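Local coordinates for probable primosomal replication protein n (Ralstonia solanacearum, PDB 4FDB), which probably takes part in restarting stalled replication forks, binding single-stranded DNA and stabilising the helicase PriA on DNA during primosome assembly, at residues A[5-17]-A[24-36]. The protein carries 3 engineered substitutions. Sequence-based numbering, arbitrary orientation. Where two conformers were deposited one is given.
Engineered in segment 5-17: V12 (natural residue Ala).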
# COMPACT_ATOMS: atom_id res chain seq x y z
N LEU A 5 -3.91 -3.56 -3.00
CA LEU A 5 -4.25 -2.84 -1.79
C LEU A 5 -5.77 -2.71 -1.73
O LEU A 5 -6.40 -2.33 -2.72
CB LEU A 5 -3.64 -1.43 -1.81
CG LEU A 5 -4.03 -0.56 -0.60
CD1 LEU A 5 -3.51 -1.18 0.69
CD2 LEU A 5 -3.52 0.87 -0.72
N GLN A 6 -6.35 -3.05 -0.58
CA GLN A 6 -7.77 -2.79 -0.31
C GLN A 6 -7.80 -1.77 0.80
O GLN A 6 -7.16 -1.95 1.82
CB GLN A 6 -8.46 -4.05 0.17
CG GLN A 6 -8.44 -5.22 -0.79
CD GLN A 6 -8.85 -6.50 -0.10
OE1 GLN A 6 -8.02 -7.24 0.43
NE2 GLN A 6 -10.16 -6.76 -0.08
N LEU A 7 -8.56 -0.69 0.61
CA LEU A 7 -8.53 0.38 1.58
C LEU A 7 -9.91 1.02 1.62
O LEU A 7 -10.48 1.32 0.58
CB LEU A 7 -7.49 1.42 1.17
CG LEU A 7 -7.10 2.45 2.26
CD1 LEU A 7 -6.38 1.75 3.40
CD2 LEU A 7 -6.22 3.53 1.68
N VAL A 8 -10.46 1.16 2.82
CA VAL A 8 -11.66 1.97 3.00
C VAL A 8 -11.20 3.31 3.56
O VAL A 8 -10.60 3.36 4.63
CB VAL A 8 -12.63 1.32 3.98
CG1 VAL A 8 -13.72 2.32 4.40
CG2 VAL A 8 -13.24 0.09 3.35
N ALA A 9 -11.47 4.39 2.84
CA ALA A 9 -10.86 5.67 3.19
C ALA A 9 -11.71 6.83 2.72
O ALA A 9 -12.53 6.68 1.82
CB ALA A 9 -9.46 5.77 2.59
N THR A 10 -11.51 7.99 3.34
CA THR A 10 -12.28 9.18 3.02
C THR A 10 -11.58 9.98 1.93
O THR A 10 -10.38 10.22 2.01
CB THR A 10 -12.41 10.05 4.27
OG1 THR A 10 -13.07 9.29 5.29
CG2 THR A 10 -13.21 11.32 3.97
N LEU A 11 -12.32 10.39 0.91
CA LEU A 11 -11.75 11.27 -0.11
C LEU A 11 -11.56 12.66 0.50
O LEU A 11 -12.52 13.27 0.92
CB LEU A 11 -12.66 11.38 -1.32
CG LEU A 11 -12.17 12.38 -2.36
CD1 LEU A 11 -10.90 11.87 -2.98
CD2 LEU A 11 -13.23 12.65 -3.43
N VAL A 12 -10.32 13.14 0.56
CA VAL A 12 -10.03 14.43 1.18
C VAL A 12 -10.06 15.55 0.15
O VAL A 12 -10.64 16.61 0.35
CB VAL A 12 -8.61 14.40 1.82
CG1 VAL A 12 -8.29 15.74 2.45
CG2 VAL A 12 -8.50 13.29 2.84
N GLU A 13 -9.38 15.30 -0.97
CA GLU A 13 -9.38 16.30 -2.01
C GLU A 13 -9.04 15.64 -3.32
O GLU A 13 -8.49 14.53 -3.36
CB GLU A 13 -8.40 17.43 -1.70
CG GLU A 13 -7.02 16.96 -1.30
CD GLU A 13 -6.10 18.11 -0.92
OE1 GLU A 13 -6.36 18.81 0.09
OE2 GLU A 13 -5.11 18.33 -1.64
N ARG A 14 -9.39 16.30 -4.40
CA ARG A 14 -8.98 15.80 -5.71
C ARG A 14 -8.56 16.95 -6.59
O ARG A 14 -9.01 18.08 -6.41
CB ARG A 14 -10.07 14.93 -6.35
CG ARG A 14 -11.45 15.50 -6.32
CD ARG A 14 -12.45 14.61 -7.06
NE ARG A 14 -13.82 15.08 -6.84
CZ ARG A 14 -14.40 16.05 -7.54
NH1 ARG A 14 -13.74 16.66 -8.52
NH2 ARG A 14 -15.65 16.41 -7.27
N GLU A 15 -7.65 16.66 -7.52
CA GLU A 15 -7.14 17.65 -8.44
C GLU A 15 -7.99 17.70 -9.69
O GLU A 15 -8.73 16.76 -9.98
CB GLU A 15 -5.70 17.30 -8.84
CG GLU A 15 -4.75 17.15 -7.67
CD GLU A 15 -4.55 18.45 -6.92
OE1 GLU A 15 -4.57 19.52 -7.57
OE2 GLU A 15 -4.38 18.41 -5.68
N VAL A 16 -7.87 18.79 -10.44
CA VAL A 16 -8.57 18.92 -11.72
C VAL A 16 -8.07 17.79 -12.61
O VAL A 16 -6.91 17.42 -12.54
CB VAL A 16 -8.25 20.28 -12.38
CG1 VAL A 16 -8.83 20.35 -13.78
CG2 VAL A 16 -8.81 21.41 -11.53
N MSE A 17 -8.97 17.21 -13.40
CA MSE A 17 -8.61 16.15 -14.34
C MSE A 17 -7.53 16.61 -15.31
O MSE A 17 -7.57 17.73 -15.83
CB MSE A 17 -9.86 15.74 -15.12
CG MSE A 17 -9.65 14.67 -16.17
SE MSE A 17 -11.39 14.20 -16.94
CE MSE A 17 -12.11 13.27 -15.38
N VAL A 24 -5.64 9.64 -22.13
CA VAL A 24 -6.25 8.95 -21.00
C VAL A 24 -6.39 9.91 -19.82
O VAL A 24 -5.41 10.50 -19.37
CB VAL A 24 -5.43 7.72 -20.57
CG1 VAL A 24 -6.07 7.06 -19.37
CG2 VAL A 24 -5.31 6.75 -21.74
N PRO A 25 -7.62 10.08 -19.30
CA PRO A 25 -7.78 11.00 -18.18
C PRO A 25 -7.26 10.43 -16.87
O PRO A 25 -7.41 9.24 -16.61
CB PRO A 25 -9.29 11.20 -18.08
CG PRO A 25 -9.89 9.98 -18.69
CD PRO A 25 -8.90 9.48 -19.73
N ILE A 26 -6.68 11.30 -16.05
CA ILE A 26 -6.20 10.93 -14.72
C ILE A 26 -6.72 11.93 -13.72
O ILE A 26 -6.62 13.13 -13.94
CB ILE A 26 -4.68 11.08 -14.64
CG1 ILE A 26 -4.01 10.30 -15.77
CG2 ILE A 26 -4.18 10.68 -13.26
CD1 ILE A 26 -4.06 8.82 -15.59
N VAL A 27 -7.27 11.43 -12.61
CA VAL A 27 -7.60 12.29 -11.47
C VAL A 27 -6.75 11.87 -10.28
O VAL A 27 -6.88 10.75 -9.79
CB VAL A 27 -9.11 12.25 -11.12
CG1 VAL A 27 -9.38 12.93 -9.78
CG2 VAL A 27 -9.93 12.93 -12.22
N ASN A 28 -5.85 12.75 -9.86
CA ASN A 28 -5.09 12.56 -8.64
C ASN A 28 -5.91 12.98 -7.43
O ASN A 28 -6.63 13.96 -7.48
CB ASN A 28 -3.81 13.40 -8.68
CG ASN A 28 -2.79 12.82 -9.63
OD1 ASN A 28 -2.76 13.15 -10.81
ND2 ASN A 28 -1.93 11.95 -9.11
N CYS A 29 -5.79 12.23 -6.35
CA CYS A 29 -6.52 12.60 -5.15
C CYS A 29 -5.75 12.22 -3.90
O CYS A 29 -4.69 11.60 -3.97
CB CYS A 29 -7.91 11.97 -5.15
SG CYS A 29 -7.92 10.19 -5.21
N LEU A 30 -6.26 12.66 -2.76
CA LEU A 30 -5.69 12.32 -1.47
C LEU A 30 -6.78 11.61 -0.69
O LEU A 30 -7.92 12.11 -0.60
CB LEU A 30 -5.29 13.60 -0.73
CG LEU A 30 -4.62 13.45 0.64
CD1 LEU A 30 -3.27 12.76 0.50
CD2 LEU A 30 -4.47 14.80 1.30
N LEU A 31 -6.43 10.46 -0.12
CA LEU A 31 -7.34 9.68 0.71
C LEU A 31 -6.85 9.68 2.15
O LEU A 31 -5.66 9.75 2.40
CB LEU A 31 -7.40 8.24 0.22
CG LEU A 31 -7.84 8.09 -1.23
CD1 LEU A 31 -7.76 6.63 -1.63
CD2 LEU A 31 -9.27 8.61 -1.41
N SER A 32 -7.77 9.60 3.10
CA SER A 32 -7.40 9.58 4.50
C SER A 32 -7.97 8.33 5.10
O SER A 32 -9.19 8.11 5.04
CB SER A 32 -8.04 10.78 5.22
OG SER A 32 -7.83 10.69 6.62
N TYR A 33 -7.09 7.51 5.67
CA TYR A 33 -7.49 6.30 6.36
C TYR A 33 -7.48 6.49 7.87
O TYR A 33 -6.54 7.05 8.44
CB TYR A 33 -6.56 5.11 5.99
CG TYR A 33 -6.92 3.87 6.78
CD1 TYR A 33 -7.89 2.99 6.34
CD2 TYR A 33 -6.31 3.61 8.02
CE1 TYR A 33 -8.25 1.88 7.09
CE2 TYR A 33 -6.66 2.50 8.76
CZ TYR A 33 -7.63 1.64 8.30
OH TYR A 33 -7.98 0.55 9.06
N SER A 34 -8.52 5.98 8.53
CA SER A 34 -8.58 5.96 9.98
C SER A 34 -9.29 4.70 10.47
O SER A 34 -10.48 4.51 10.24
CB SER A 34 -9.29 7.20 10.52
OG SER A 34 -10.60 7.30 9.99
N GLY A 35 -8.55 3.84 11.16
CA GLY A 35 -9.09 2.56 11.56
C GLY A 35 -8.19 1.83 12.53
O GLY A 35 -7.40 2.43 13.25
N GLN A 36 -8.34 0.51 12.55
CA GLN A 36 -7.63 -0.31 13.51
C GLN A 36 -7.01 -1.44 12.73
O GLN A 36 -7.64 -2.01 11.84
CB GLN A 36 -8.59 -0.90 14.54
CG GLN A 36 -9.38 0.12 15.34
CD GLN A 36 -9.72 -0.38 16.73
OE1 GLN A 36 -9.03 -1.24 17.28
NE2 GLN A 36 -10.79 0.16 17.31
O HOH W 1 -10.87 4.94 6.84
O HOH W 2 -11.74 7.69 6.96
O HOH W 3 -5.59 15.03 -11.74
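T10 and S32 exchange two backbone hydrogen bonds, N of T10 to O of S32 and N of S32 to O of T10, each 2.9 Å. The register holds through L11 opposite L31, then slips by one between L11 and E13: V12 N donates to L30 O (2.9 Å) and L30 N to E13 O, so V12 and E13 both face L30 in a classic beta bulge. The engineered V12 points toward 24-36; its CG2 presses on S32 CB at a tight 3.5 Å, while CG1, anti to the backbone N (chi1 179°), runs beside L30 CD2. On the sheet face that carries L11, C29 and L31, L11 CD1 meets C29 CB (3.7 Å) and L31 CD2, a buried apolar cluster. Farther along, E15 N donates to N28 O, and the selenomethionine M17 rests SE on P25 CB (3.8 Å). At the other end the strands diverge. Water 1 bridges V8 O and S34 N, V8 O lies at the edge of the Y33 ring, 3.2 Å from CD1, and L7 CD1 touches the ring obliquely. Y33 OH forms a hydrogen bond with A1 O of the second subunit. The contact is the bulged hairpin of strands 3-19 and 25-37, the first of them sharply bent, which open an OB fold as in single-strand binding proteins.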